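Local coordinates for protein ATP-dependent Clp protease proteolytic subunit (Listeria monocytogenes, PDB 4JCQ) that probably cleaves peptide bonds in misfolded and other proteins as the serine-protease subunit of the ATP-dependent Clp degradation machine, at residues T69-D72 against M73-I77; A100-E103 against N104-S107; M139-R142 against I143-I147; Q153-E156 against Q157-D161; F166-S169 against V170-K174. All coordinates share one frame; numbering follows the deposited sequence.

Contact 1. Residues T69-D72 against M73-I77; sequences TIHD and MIKFI
Lys75 meets the His71 ring from one helical turn further on. CB of Lys75 lies 3.8 Å from Asp72 O, and CG passes His71 O. Because the chain is extended beyond CG (chi2 -163°), CD then runs to CE1 of the imidazole and CE to 4.0 Å from His71 NE2, meeting the ring obliquely. The tip, NZ, reaches a water through a weak bond of 3.3 Å. The same water is 2.8 Å from His71 NE2 and lies in the ring plane. At the other end of the imidazole, ND1 donates to Asp72 OD2 at 2.8 Å, 6° out of the ring plane, on the anti side of the carboxylate; bonds at both nitrogens should fix the ring's rotation. These residues belong to helix 64-76, the crossover helix of the beta-alpha-beta unit between strands 53-59 and 81-86, and Met73 N bonds Thr69 O at 2.8 Å. On the side packed against Ile96 of helix 92-97, Ile70 CG2 meets Ile74 CD1 at 4.0 Å. The polar side faces a second subunit: Thr69 OG1 bonds Thr86 and Asn58 of that chain, and Asp72 OD1 accepts from its Asn110 N.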
loop_
_atom_site.group_PDB
_atom_site.type_symbol
_atom_site.label_atom_id
_atom_site.label_comp_id
_atom_site.label_asym_id
_atom_site.label_seq_id
_atom_site.Cartn_x
_atom_site.Cartn_y
_atom_site.Cartn_z
ATOM N N THR H 69 -22.022 18.445 2.088
ATOM C CA THR H 69 -20.929 18.956 1.259
ATOM C C THR H 69 -21.104 18.574 -0.211
ATOM O O THR H 69 -21.012 19.432 -1.089
ATOM C CB THR H 69 -19.548 18.505 1.792
ATOM O OG1 THR H 69 -19.275 19.179 3.025
ATOM C CG2 THR H 69 -18.433 18.845 0.805
ATOM N N ILE H 70 -21.372 17.294 -0.472
ATOM C CA ILE H 70 -21.562 16.817 -1.847
ATOM C C ILE H 70 -22.781 17.480 -2.497
ATOM O O ILE H 70 -22.705 17.934 -3.641
ATOM C CB ILE H 70 -21.656 15.276 -1.923
ATOM C CG1 ILE H 70 -20.356 14.641 -1.415
ATOM C CG2 ILE H 70 -21.935 14.824 -3.350
ATOM C CD1 ILE H 70 -20.465 13.167 -1.081
ATOM N N HIS H 71 -23.888 17.544 -1.759
ATOM C CA HIS H 71 -25.097 18.249 -2.205
ATOM C C HIS H 71 -24.784 19.662 -2.627
ATOM O O HIS H 71 -25.139 20.078 -3.734
ATOM C CB HIS H 71 -26.156 18.240 -1.102
ATOM C CG HIS H 71 -27.352 19.127 -1.386
ATOM N ND1 HIS H 71 -27.328 20.461 -1.195
ATOM C CD2 HIS H 71 -28.632 18.821 -1.844
ATOM C CE1 HIS H 71 -28.525 20.984 -1.524
ATOM N NE2 HIS H 71 -29.323 19.979 -1.920
ATOM N N ASP H 72 -24.113 20.404 -1.748
ATOM C CA ASP H 72 -23.805 21.813 -1.992
ATOM C C ASP H 72 -22.768 22.021 -3.096
ATOM O O ASP H 72 -22.854 22.992 -3.847
ATOM C CB ASP H 72 -23.370 22.507 -0.698
ATOM C CG ASP H 72 -24.536 22.799 0.237
ATOM O OD1 ASP H 72 -24.297 23.368 1.322
ATOM O OD2 ASP H 72 -25.691 22.460 -0.103
ATOM N N MET H 73 -21.802 21.110 -3.200
ATOM C CA MET H 73 -20.791 21.182 -4.262
ATOM C C MET H 73 -21.403 20.980 -5.647
ATOM O O MET H 73 -20.985 21.622 -6.615
ATOM C CB MET H 73 -19.656 20.176 -4.028
ATOM C CG MET H 73 -18.667 20.570 -2.934
ATOM S SD MET H 73 -17.831 22.158 -3.166
ATOM C CE MET H 73 -17.110 21.958 -4.790
ATOM N N ILE H 74 -22.393 20.089 -5.728
ATOM C CA ILE H 74 -23.152 19.861 -6.960
ATOM C C ILE H 74 -23.839 21.148 -7.423
ATOM O O ILE H 74 -23.777 21.497 -8.602
ATOM C CB ILE H 74 -24.176 18.709 -6.793
ATOM C CG1 ILE H 74 -23.460 17.352 -6.804
ATOM C CG2 ILE H 74 -25.239 18.746 -7.887
ATOM C CD1 ILE H 74 -24.290 16.204 -6.266
ATOM N N LYS H 75 -24.473 21.854 -6.488
ATOM C CA LYS H 75 -25.140 23.122 -6.790
ATOM C C LYS H 75 -24.159 24.279 -7.000
ATOM O O LYS H 75 -24.463 25.225 -7.729
ATOM C CB LYS H 75 -26.150 23.480 -5.696
ATOM C CG LYS H 75 -27.396 22.610 -5.693
ATOM C CD LYS H 75 -28.519 23.254 -4.896
ATOM C CE LYS H 75 -29.818 22.484 -5.061
ATOM N NZ LYS H 75 -30.970 23.199 -4.447
ATOM N N PHE H 76 -22.990 24.191 -6.366
ATOM C CA PHE H 76 -21.983 25.257 -6.407
ATOM C C PHE H 76 -21.306 25.404 -7.771
ATOM O O PHE H 76 -21.160 26.518 -8.276
ATOM C CB PHE H 76 -20.934 25.050 -5.304
ATOM C CG PHE H 76 -19.845 26.088 -5.290
ATOM C CD1 PHE H 76 -20.079 27.358 -4.767
ATOM C CD2 PHE H 76 -18.578 25.793 -5.788
ATOM C CE1 PHE H 76 -19.075 28.314 -4.752
ATOM C CE2 PHE H 76 -17.570 26.747 -5.773
ATOM C CZ PHE H 76 -17.818 28.008 -5.254
ATOM N N ILE H 77 -20.894 24.280 -8.353
ATOM C CA ILE H 77 -20.157 24.289 -9.620
ATOM C C ILE H 77 -21.020 24.784 -10.783
ATOM O O ILE H 77 -22.245 24.654 -10.756
ATOM C CB ILE H 77 -19.529 22.909 -9.946
ATOM C CG1 ILE H 77 -20.607 21.819 -10.046
ATOM C CG2 ILE H 77 -18.464 22.555 -8.911
ATOM C CD1 ILE H 77 -20.122 20.511 -10.636
HETATM O O HOH W 1 -31.699 20.176 -3.305
#

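Contact 2. Residues A100-E103 against N104-S107; sequences AEKE and NRFS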
loop_
_atom_site.group_PDB
_atom_site.type_symbol
_atom_site.label_atom_id
_atom_site.label_comp_id
_atom_site.label_asym_id
_atom_site.label_seq_id
_atom_site.Cartn_x
_atom_site.Cartn_y
_atom_site.Cartn_z
ATOM N N ALA H 100 -29.573 17.781 -7.768
ATOM C CA ALA H 100 -29.822 18.060 -9.178
ATOM C C ALA H 100 -31.246 18.571 -9.377
ATOM O O ALA H 100 -32.156 18.206 -8.621
ATOM C CB ALA H 100 -29.583 16.813 -10.015
ATOM N N GLU H 101 -31.430 19.418 -10.389
ATOM C CA GLU H 101 -32.754 19.928 -10.747
ATOM C C GLU H 101 -33.642 18.769 -11.190
ATOM O O GLU H 101 -33.148 17.786 -11.750
ATOM C CB GLU H 101 -32.655 20.984 -11.856
ATOM C CG GLU H 101 -31.822 22.211 -11.497
ATOM C CD GLU H 101 -32.387 23.003 -10.328
ATOM O OE1 GLU H 101 -31.596 23.398 -9.444
ATOM O OE2 GLU H 101 -33.615 23.233 -10.285
ATOM N N LYS H 102 -34.944 18.892 -10.938
ATOM C CA LYS H 102 -35.894 17.797 -11.155
ATOM C C LYS H 102 -35.780 17.132 -12.528
ATOM O O LYS H 102 -35.725 15.907 -12.616
ATOM C CB LYS H 102 -37.335 18.251 -10.898
ATOM C CG LYS H 102 -38.304 17.096 -10.693
ATOM C CD LYS H 102 -39.663 17.577 -10.212
ATOM C CE LYS H 102 -40.507 16.418 -9.704
ATOM N NZ LYS H 102 -40.833 15.431 -10.773
ATOM N N GLU H 103 -35.728 17.936 -13.588
ATOM C CA GLU H 103 -35.641 17.402 -14.956
ATOM C C GLU H 103 -34.311 16.704 -15.282
ATOM O O GLU H 103 -34.190 16.050 -16.317
ATOM C CB GLU H 103 -35.996 18.464 -16.014
ATOM C CG GLU H 103 -35.845 19.917 -15.578
ATOM C CD GLU H 103 -34.472 20.498 -15.864
ATOM O OE1 GLU H 103 -33.891 20.185 -16.926
ATOM O OE2 GLU H 103 -33.981 21.292 -15.033
ATOM N N ASN H 104 -33.337 16.826 -14.382
ATOM C CA ASN H 104 -32.042 16.162 -14.530
ATOM C C ASN H 104 -31.869 14.952 -13.605
ATOM O O ASN H 104 -30.754 14.457 -13.423
ATOM C CB ASN H 104 -30.901 17.165 -14.317
ATOM C CG ASN H 104 -30.906 18.284 -15.342
ATOM O OD1 ASN H 104 -31.154 18.057 -16.526
ATOM N ND2 ASN H 104 -30.627 19.501 -14.890
ATOM N N ARG H 105 -32.975 14.474 -13.036
ATOM C CA ARG H 105 -32.935 13.341 -12.107
ATOM C C ARG H 105 -33.474 12.064 -12.748
ATOM O O ARG H 105 -34.676 11.934 -13.003
ATOM C CB ARG H 105 -33.669 13.668 -10.798
ATOM C CG ARG H 105 -33.102 14.877 -10.064
ATOM C CD ARG H 105 -33.398 14.850 -8.571
ATOM N NE ARG H 105 -34.824 14.954 -8.275
ATOM C CZ ARG H 105 -35.449 16.079 -7.932
ATOM N NH1 ARG H 105 -34.782 17.224 -7.833
ATOM N NH2 ARG H 105 -36.751 16.055 -7.681
ATOM N N PHE H 106 -32.563 11.129 -13.001
ATOM C CA PHE H 106 -32.874 9.893 -13.710
ATOM C C PHE H 106 -32.697 8.673 -12.813
ATOM O O PHE H 106 -32.066 8.749 -11.754
ATOM C CB PHE H 106 -31.978 9.747 -14.948
ATOM C CG PHE H 106 -32.104 10.877 -15.933
ATOM C CD1 PHE H 106 -31.327 12.026 -15.802
ATOM C CD2 PHE H 106 -32.991 10.790 -17.003
ATOM C CE1 PHE H 106 -31.439 13.066 -16.712
ATOM C CE2 PHE H 106 -33.105 11.828 -17.918
ATOM C CZ PHE H 106 -32.328 12.967 -17.772
ATOM N N SER H 107 -33.258 7.548 -13.244
ATOM C CA SER H 107 -33.043 6.282 -12.559
ATOM C C SER H 107 -32.930 5.113 -13.522
ATOM O O SER H 107 -33.660 5.031 -14.514
ATOM C CB SER H 107 -34.169 6.003 -11.565
ATOM O OG SER H 107 -33.879 4.846 -10.799
HETATM O O HOH W 2 -29.473 19.645 -12.403
HETATM O O HOH W 3 -31.174 21.961 -16.078
#
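Two successive i to i+3 bonds, Asn104 N to Glu101 O at 2.8 Å and Arg105 N to Lys102 O at 3.1 Å, mark a tight turn with a 3-10 segment at Lys102-Glu103. It delivers the chain into strand 105-108 of the parallel sheet. Arg105 then folds back over the turn it has just left. CG stands beside the backbone N (chi1 -59°) and the chain bends at chi3, bringing NH1 to Ala100 O at 2.9 Å, the acceptor 9° out of the guanidinium plane. Lys102 CA lies 3.5 Å above one face of that group, offset toward the rim, while Lys102 CG touches NH2 at 3.5 Å. The other donors tie the turn to the C-terminal end of helix 133-151, where NH2 bonds Ala150 O, and to the loop after helix 170-176, where NH2 bonds Gly177 O and NE bonds Ile178 O. Asn104 is held through water: its ND2 donates to one that also accepts from Glu101 N, and at 2.8 Å to another, which in turn donates to Glu103 OE2.

Contact 3. Residues M139-R142 against I143-I147; sequences MRER and INRLI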
loop_
_atom_site.group_PDB
_atom_site.type_symbol
_atom_site.label_atom_id
_atom_site.label_comp_id
_atom_site.label_asym_id
_atom_site.label_seq_id
_atom_site.Cartn_x
_atom_site.Cartn_y
_atom_site.Cartn_z
ATOM N N MET H 139 -31.564 19.844 12.646
ATOM C CA MET H 139 -31.048 19.052 11.528
ATOM C C MET H 139 -32.192 18.457 10.713
ATOM O O MET H 139 -32.203 18.563 9.486
ATOM C CB MET H 139 -30.137 17.933 12.047
ATOM C CG MET H 139 -29.466 17.094 10.970
ATOM S SD MET H 139 -28.642 15.624 11.625
ATOM C CE MET H 139 -27.276 16.346 12.532
ATOM N N ARG H 140 -33.150 17.846 11.408
ATOM C CA ARG H 140 -34.310 17.235 10.762
ATOM C C ARG H 140 -35.142 18.251 9.984
ATOM O O ARG H 140 -35.530 17.988 8.845
ATOM C CB ARG H 140 -35.176 16.491 11.789
ATOM C CG ARG H 140 -36.385 15.770 11.199
ATOM C CD ARG H 140 -35.994 14.782 10.101
ATOM N NE ARG H 140 -35.115 13.724 10.597
ATOM C CZ ARG H 140 -35.535 12.596 11.165
ATOM N NH1 ARG H 140 -34.651 11.705 11.588
ATOM N NH2 ARG H 140 -36.832 12.357 11.311
ATOM N N GLU H 141 -35.403 19.406 10.597
ATOM C CA GLU H 141 -36.152 20.482 9.945
ATOM C C GLU H 141 -35.458 20.965 8.668
ATOM O O GLU H 141 -36.108 21.164 7.641
ATOM C CB GLU H 141 -36.380 21.652 10.910
ATOM C CG GLU H 141 -37.378 21.353 12.022
ATOM C CD GLU H 141 -37.499 22.471 13.046
ATOM O OE1 GLU H 141 -38.286 22.310 14.001
ATOM O OE2 GLU H 141 -36.813 23.507 12.903
ATOM N N ARG H 142 -34.139 21.134 8.741
ATOM C CA ARG H 142 -33.335 21.566 7.594
ATOM C C ARG H 142 -33.420 20.568 6.434
ATOM O O ARG H 142 -33.673 20.954 5.294
ATOM C CB ARG H 142 -31.875 21.785 8.014
ATOM C CG ARG H 142 -30.955 22.259 6.895
ATOM C CD ARG H 142 -29.520 22.458 7.369
ATOM N NE ARG H 142 -28.926 21.236 7.921
ATOM C CZ ARG H 142 -28.349 20.274 7.201
ATOM N NH1 ARG H 142 -27.841 19.208 7.803
ATOM N NH2 ARG H 142 -28.279 20.368 5.880
ATOM N N ILE H 143 -33.221 19.286 6.736
ATOM C CA ILE H 143 -33.259 18.242 5.713
ATOM C C ILE H 143 -34.678 18.041 5.164
ATOM O O ILE H 143 -34.851 17.834 3.958
ATOM C CB ILE H 143 -32.649 16.915 6.224
ATOM C CG1 ILE H 143 -31.184 17.134 6.624
ATOM C CG2 ILE H 143 -32.736 15.830 5.155
ATOM C CD1 ILE H 143 -30.600 16.049 7.505
ATOM N N ASN H 144 -35.680 18.121 6.041
ATOM C CA ASN H 144 -37.085 18.041 5.627
ATOM C C ASN H 144 -37.456 19.117 4.606
ATOM O O ASN H 144 -38.113 18.824 3.607
ATOM C CB ASN H 144 -38.033 18.118 6.833
ATOM C CG ASN H 144 -38.108 16.816 7.615
ATOM O OD1 ASN H 144 -37.687 15.759 7.141
ATOM N ND2 ASN H 144 -38.651 16.891 8.826
ATOM N N ARG H 145 -37.031 20.355 4.866
ATOM C CA ARG H 145 -37.276 21.476 3.953
ATOM C C ARG H 145 -36.557 21.279 2.620
ATOM O O ARG H 145 -37.114 21.560 1.559
ATOM C CB ARG H 145 -36.860 22.805 4.591
ATOM C CG ARG H 145 -37.801 23.297 5.679
ATOM C CD ARG H 145 -37.452 24.711 6.121
ATOM N NE ARG H 145 -38.329 25.172 7.198
ATOM C CZ ARG H 145 -38.023 25.130 8.494
ATOM N NH1 ARG H 145 -36.852 24.650 8.898
ATOM N NH2 ARG H 145 -38.893 25.573 9.391
ATOM N N LEU H 146 -35.321 20.789 2.685
ATOM C CA LEU H 146 -34.534 20.481 1.491
ATOM C C LEU H 146 -35.262 19.470 0.596
ATOM O O LEU H 146 -35.435 19.704 -0.601
ATOM C CB LEU H 146 -33.148 19.957 1.893
ATOM C CG LEU H 146 -32.043 19.806 0.841
ATOM C CD1 LEU H 146 -30.678 19.894 1.503
ATOM C CD2 LEU H 146 -32.171 18.503 0.062
ATOM N N ILE H 147 -35.696 18.359 1.184
ATOM C CA ILE H 147 -36.369 17.298 0.432
ATOM C C ILE H 147 -37.745 17.753 -0.080
ATOM O O ILE H 147 -38.121 17.438 -1.209
ATOM C CB ILE H 147 -36.463 15.984 1.251
ATOM C CG1 ILE H 147 -35.057 15.455 1.572
ATOM C CG2 ILE H 147 -37.259 14.924 0.500
ATOM C CD1 ILE H 147 -35.022 14.309 2.566
HETATM O O HOH W 4 -39.085 14.231 10.610
#
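Helix 133-151 carries this contact, with four consecutive i to i+4 backbone bonds from Ile143 N-Met139 O to Leu146 N-Arg142 O. Arg140 and Asn144 pair along the side facing helix 155-162. CG of Arg140 lies 3.5 Å from Asn144 ND2 and its CD 3.5 Å from Asn144 OD1, so the aliphatic part rather than the charge touches the amide. Bends at chi2 and chi3 (56° and 61°) then turn the guanidinium away, its plane 63° from the amide; a water that accepts from Arg140 NH2 and Asn144 ND2 spans the gap. The stronger ties lie outside: Arg140 NH2 with Asp163, Asn144 OD1 with Thr162. On the flank toward helix 64-76, Met139 CG lies alongside Ile143 CD1 at 3.8 Å, and Ile143 CG1 sits 4.0 Å above one face of the Arg142 guanidinium, offset toward the rim. That group forms a salt bridge to Asp68 and bonds Asn110 OD1 of a neighbouring subunit. Arg145 NH1 rests 3.6 Å from Glu141 CB. The Arg140 side chain comes within about 6 Å of that of the predicted active-site His116. As in other ClpP proteases, this long helix probably forms part of the handle between the two heptameric rings.

Contact 4. Residues Q153-E156 against Q157-D161; sequences QSYE and QISKD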
loop_
_atom_site.group_PDB
_atom_site.type_symbol
_atom_site.label_atom_id
_atom_site.label_comp_id
_atom_site.label_asym_id
_atom_site.label_seq_id
_atom_site.Cartn_x
_atom_site.Cartn_y
_atom_site.Cartn_z
ATOM N N GLN H 153 -43.244 17.777 -2.640
ATOM C CA GLN H 153 -44.095 17.280 -1.561
ATOM C C GLN H 153 -44.198 18.328 -0.458
ATOM O O GLN H 153 -43.318 19.179 -0.317
ATOM C CB GLN H 153 -43.531 15.980 -0.980
ATOM C CG GLN H 153 -43.486 14.798 -1.941
ATOM C CD GLN H 153 -44.825 14.094 -2.100
ATOM O OE1 GLN H 153 -45.753 14.300 -1.315
ATOM N NE2 GLN H 153 -44.927 13.249 -3.119
ATOM N N SER H 154 -45.273 18.258 0.324
ATOM C CA SER H 154 -45.458 19.146 1.469
ATOM C C SER H 154 -44.452 18.826 2.571
ATOM O O SER H 154 -43.949 17.702 2.652
ATOM C CB SER H 154 -46.879 19.021 2.018
ATOM O OG SER H 154 -47.080 17.755 2.623
ATOM N N TYR H 155 -44.166 19.816 3.415
ATOM C CA TYR H 155 -43.282 19.621 4.560
ATOM C C TYR H 155 -43.777 18.483 5.454
ATOM O O TYR H 155 -42.982 17.660 5.907
ATOM C CB TYR H 155 -43.136 20.912 5.377
ATOM C CG TYR H 155 -42.213 20.762 6.570
ATOM C CD1 TYR H 155 -40.851 21.037 6.459
ATOM C CD2 TYR H 155 -42.700 20.331 7.806
ATOM C CE1 TYR H 155 -40.002 20.894 7.544
ATOM C CE2 TYR H 155 -41.856 20.179 8.895
ATOM C CZ TYR H 155 -40.509 20.462 8.758
ATOM O OH TYR H 155 -39.669 20.316 9.835
ATOM N N GLU H 156 -45.089 18.445 5.690
ATOM C CA GLU H 156 -45.706 17.450 6.568
ATOM C C GLU H 156 -45.529 16.018 6.059
ATOM O O GLU H 156 -45.272 15.106 6.849
ATOM C CB GLU H 156 -47.192 17.764 6.773
ATOM C CG GLU H 156 -47.818 17.064 7.971
ATOM C CD GLU H 156 -49.243 17.511 8.245
ATOM O OE1 GLU H 156 -50.092 16.639 8.525
ATOM O OE2 GLU H 156 -49.519 18.729 8.184
ATOM N N GLN H 157 -45.666 15.828 4.747
ATOM C CA GLN H 157 -45.465 14.516 4.129
ATOM C C GLN H 157 -44.018 14.051 4.288
ATOM O O GLN H 157 -43.768 12.904 4.667
ATOM C CB GLN H 157 -45.872 14.536 2.649
ATOM C CG GLN H 157 -45.818 13.179 1.956
ATOM C CD GLN H 157 -46.792 12.170 2.542
ATOM O OE1 GLN H 157 -47.988 12.433 2.651
ATOM N NE2 GLN H 157 -46.280 11.005 2.917
ATOM N N ILE H 158 -43.078 14.954 4.009
ATOM C CA ILE H 158 -41.650 14.660 4.127
ATOM C C ILE H 158 -41.262 14.372 5.581
ATOM O O ILE H 158 -40.547 13.408 5.856
ATOM C CB ILE H 158 -40.778 15.797 3.535
ATOM C CG1 ILE H 158 -41.068 15.987 2.036
ATOM C CG2 ILE H 158 -39.292 15.542 3.779
ATOM C CD1 ILE H 158 -40.892 14.747 1.176
ATOM N N SER H 159 -41.754 15.207 6.497
ATOM C CA SER H 159 -41.486 15.059 7.930
ATOM C C SER H 159 -41.915 13.690 8.461
ATOM O O SER H 159 -41.217 13.085 9.279
ATOM C CB SER H 159 -42.178 16.173 8.722
ATOM O OG SER H 159 -41.815 16.126 10.091
ATOM N N LYS H 160 -43.063 13.209 7.989
ATOM C CA LYS H 160 -43.544 11.877 8.333
ATOM C C LYS H 160 -42.617 10.797 7.767
ATOM O O LYS H 160 -42.228 9.867 8.474
ATOM C CB LYS H 160 -44.974 11.681 7.816
ATOM C CG LYS H 160 -45.572 10.313 8.107
ATOM C CD LYS H 160 -46.885 10.113 7.367
ATOM C CE LYS H 160 -47.396 8.690 7.524
ATOM N NZ LYS H 160 -48.674 8.474 6.788
ATOM N N ASP H 161 -42.249 10.948 6.498
ATOM C CA ASP H 161 -41.525 9.912 5.769
ATOM C C ASP H 161 -40.031 9.805 6.095
ATOM O O ASP H 161 -39.453 8.724 5.982
ATOM C CB ASP H 161 -41.766 10.057 4.263
ATOM C CG ASP H 161 -43.196 9.708 3.862
ATOM O OD1 ASP H 161 -43.913 9.072 4.668
ATOM O OD2 ASP H 161 -43.604 10.061 2.736
#
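Ser154 OG accepts from Gln157 N at 3.2 Å, the N-cap bond that opens helix 155-162. The oxygen is set for this by chi1 of 69°, which places it between the backbone N and the carbonyl carbon, and it also touches Gln157 CB at 3.4 Å. Just before the cap, Gln153 splits its contacts: CB meets Ile158 CD1 at 3.6 Å, the two side chains crossing at about a right angle, while OE1 lies 3.5 Å from Gln157 CG. The Gln153 and Gln157 chains run side by side with their amide planes 72° apart. Tyr155 CE2 approaches Ser159 CB obliquely at 4.0 Å. Gln157 directs its NE2 to Asp161 OD2 at 2.8 Å, in the plane of its own amide but from above the carboxylate. Second-shell partners fix both ends: the backbone O of Tyr176 accepts from Gln153 NE2, its hydroxyl bonds Asp161 OD2, and Arg164 forms a salt bridge with Asp161 OD1. Helix 155-162 touches two others: Tyr155, Ile158 and Ser159 pack on Asn144 of helix 133-151, and Gln157 and Ile158 on Tyr176 of helix 170-176.

Contact 5. Residues F166-S169 against V170-K174; sequences FWLS and VNEAK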
loop_
_atom_site.group_PDB
_atom_site.type_symbol
_atom_site.label_atom_id
_atom_site.label_comp_id
_atom_site.label_asym_id
_atom_site.label_seq_id
_atom_site.Cartn_x
_atom_site.Cartn_y
_atom_site.Cartn_z
ATOM N N PHE H 166 -39.275 3.116 5.061
ATOM C CA PHE H 166 -39.989 2.449 3.981
ATOM C C PHE H 166 -39.325 2.672 2.626
ATOM O O PHE H 166 -38.950 3.793 2.267
ATOM C CB PHE H 166 -41.474 2.842 3.962
ATOM C CG PHE H 166 -41.739 4.217 3.426
ATOM C CD1 PHE H 166 -42.274 4.387 2.155
ATOM C CD2 PHE H 166 -41.456 5.342 4.190
ATOM C CE1 PHE H 166 -42.522 5.654 1.656
ATOM C CE2 PHE H 166 -41.697 6.611 3.694
ATOM C CZ PHE H 166 -42.235 6.767 2.428
ATOM N N TRP H 167 -39.183 1.582 1.886
ATOM C CA TRP H 167 -38.554 1.611 0.581
ATOM C C TRP H 167 -39.552 1.870 -0.505
ATOM O O TRP H 167 -40.634 1.282 -0.532
ATOM C CB TRP H 167 -37.818 0.305 0.333
ATOM C CG TRP H 167 -36.545 0.196 1.133
ATOM C CD1 TRP H 167 -36.361 -0.432 2.363
ATOM C CD2 TRP H 167 -35.228 0.743 0.782
ATOM N NE1 TRP H 167 -35.058 -0.319 2.782
ATOM C CE2 TRP H 167 -34.324 0.373 1.880
ATOM C CE3 TRP H 167 -34.724 1.472 -0.290
ATOM C CZ2 TRP H 167 -32.984 0.730 1.880
ATOM C CZ3 TRP H 167 -33.369 1.824 -0.278
ATOM C CH2 TRP H 167 -32.523 1.460 0.782
ATOM N N LEU H 168 -39.188 2.777 -1.406
ATOM C CA LEU H 168 -39.985 3.063 -2.585
ATOM C C LEU H 168 -39.386 2.350 -3.786
ATOM O O LEU H 168 -38.168 2.379 -3.993
ATOM C CB LEU H 168 -40.025 4.571 -2.850
ATOM C CG LEU H 168 -40.683 5.478 -1.807
ATOM C CD1 LEU H 168 -40.222 6.914 -1.997
ATOM C CD2 LEU H 168 -42.201 5.383 -1.867
ATOM N N SER H 169 -40.245 1.713 -4.578
ATOM C CA SER H 169 -39.840 1.176 -5.870
ATOM C C SER H 169 -39.509 2.343 -6.796
ATOM O O SER H 169 -39.828 3.496 -6.487
ATOM C CB SER H 169 -40.956 0.320 -6.472
ATOM O OG SER H 169 -42.053 1.120 -6.879
ATOM N N VAL H 170 -38.874 2.044 -7.925
ATOM C CA VAL H 170 -38.503 3.076 -8.896
ATOM C C VAL H 170 -39.731 3.865 -9.388
ATOM O O VAL H 170 -39.671 5.090 -9.535
ATOM C CB VAL H 170 -37.653 2.494 -10.060
ATOM C CG1 VAL H 170 -38.465 1.547 -10.940
ATOM C CG2 VAL H 170 -37.023 3.607 -10.884
ATOM N N ASN H 171 -40.844 3.163 -9.601
ATOM C CA ASN H 171 -42.101 3.796 -10.016
ATOM C C ASN H 171 -42.723 4.663 -8.924
ATOM O O ASN H 171 -43.241 5.745 -9.204
ATOM C CB ASN H 171 -43.103 2.745 -10.504
ATOM C CG ASN H 171 -42.745 2.185 -11.872
ATOM O OD1 ASN H 171 -42.628 0.973 -12.046
ATOM N ND2 ASN H 171 -42.572 3.067 -12.847
ATOM N N GLU H 172 -42.666 4.185 -7.682
ATOM C CA GLU H 172 -43.154 4.944 -6.530
ATOM C C GLU H 172 -42.310 6.192 -6.279
ATOM O O GLU H 172 -42.842 7.239 -5.907
ATOM C CB GLU H 172 -43.182 4.070 -5.275
ATOM C CG GLU H 172 -44.281 3.018 -5.271
ATOM C CD GLU H 172 -44.213 2.096 -4.065
ATOM O OE1 GLU H 172 -43.097 1.807 -3.579
ATOM O OE2 GLU H 172 -45.283 1.653 -3.605
ATOM N N ALA H 173 -41.000 6.075 -6.492
ATOM C CA ALA H 173 -40.078 7.200 -6.333
ATOM C C ALA H 173 -40.323 8.273 -7.390
ATOM O O ALA H 173 -40.138 9.464 -7.132
ATOM C CB ALA H 173 -38.636 6.717 -6.380
ATOM N N LYS H 174 -40.743 7.838 -8.578
ATOM C CA LYS H 174 -41.141 8.744 -9.651
ATOM C C LYS H 174 -42.422 9.493 -9.274
ATOM O O LYS H 174 -42.496 10.714 -9.420
ATOM C CB LYS H 174 -41.326 7.970 -10.961
ATOM C CG LYS H 174 -41.505 8.836 -12.199
ATOM C CD LYS H 174 -41.612 7.972 -13.446
ATOM C CE LYS H 174 -41.700 8.810 -14.710
ATOM N NZ LYS H 174 -43.003 9.517 -14.844
HETATM O O HOH W 5 -43.540 2.009 -0.251
#
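Glu172 OE1 is gripped by several groups. Ser169 N donates to it at 3.0 Å with an N-H...O angle of 167°, on the anti side of the carboxylate; Arg138 of a third subunit forms a salt bridge with it; and a water held by Trp167 O donates a weak bond. The return bond, Glu172 N to Ser169 OG at 3.2 Å, completes a capping box at the start of helix 170-176. Two torsions make the exchange possible: Ser169 chi1 of 70° tucks OG over the helix start, and Glu172 chi1 of -72° sets CG beside its backbone N, 3.3 Å from Ser169 OG, from where the extended chain reaches back to Ser169 N. Ala173 N closes the first turn on Ser169 O at 2.8 Å. Leu168 CD2 packs on Glu172 CB at 3.8 Å, and its CB is 4.4 Å from Ala173 CB. The loop that supplies the cap follows helix 155-162 and borders strand 111-114, where Leu168 bonds the backbone of Tyr113 and Trp167 touches Met114, while Val170, Asn171 and Lys174 lean on Ile182 of strand 181-182.

Contact 1 is the buried member, contacts 2, 3 and 5 are partly buried, and contact 4 lies at the surface, its centre about 18 Å from that of the chain. Contacts 1 and 3 are mid-helix turns that touch where His71 NE2 meets Leu146 CD1 at 3.7 Å, and both face the same neighbouring subunit. Contacts 4 and 5 instead open helices with a serine N-cap, but only contact 5 adds the reciprocal glutamate bond and reaches a different neighbouring chain. Contact 2 is the strand entry, secured by an arginine on carbonyls. Helices 133-151 and 155-162 pack directly, joining contacts 3 and 4, whose centres are 10 Å apart.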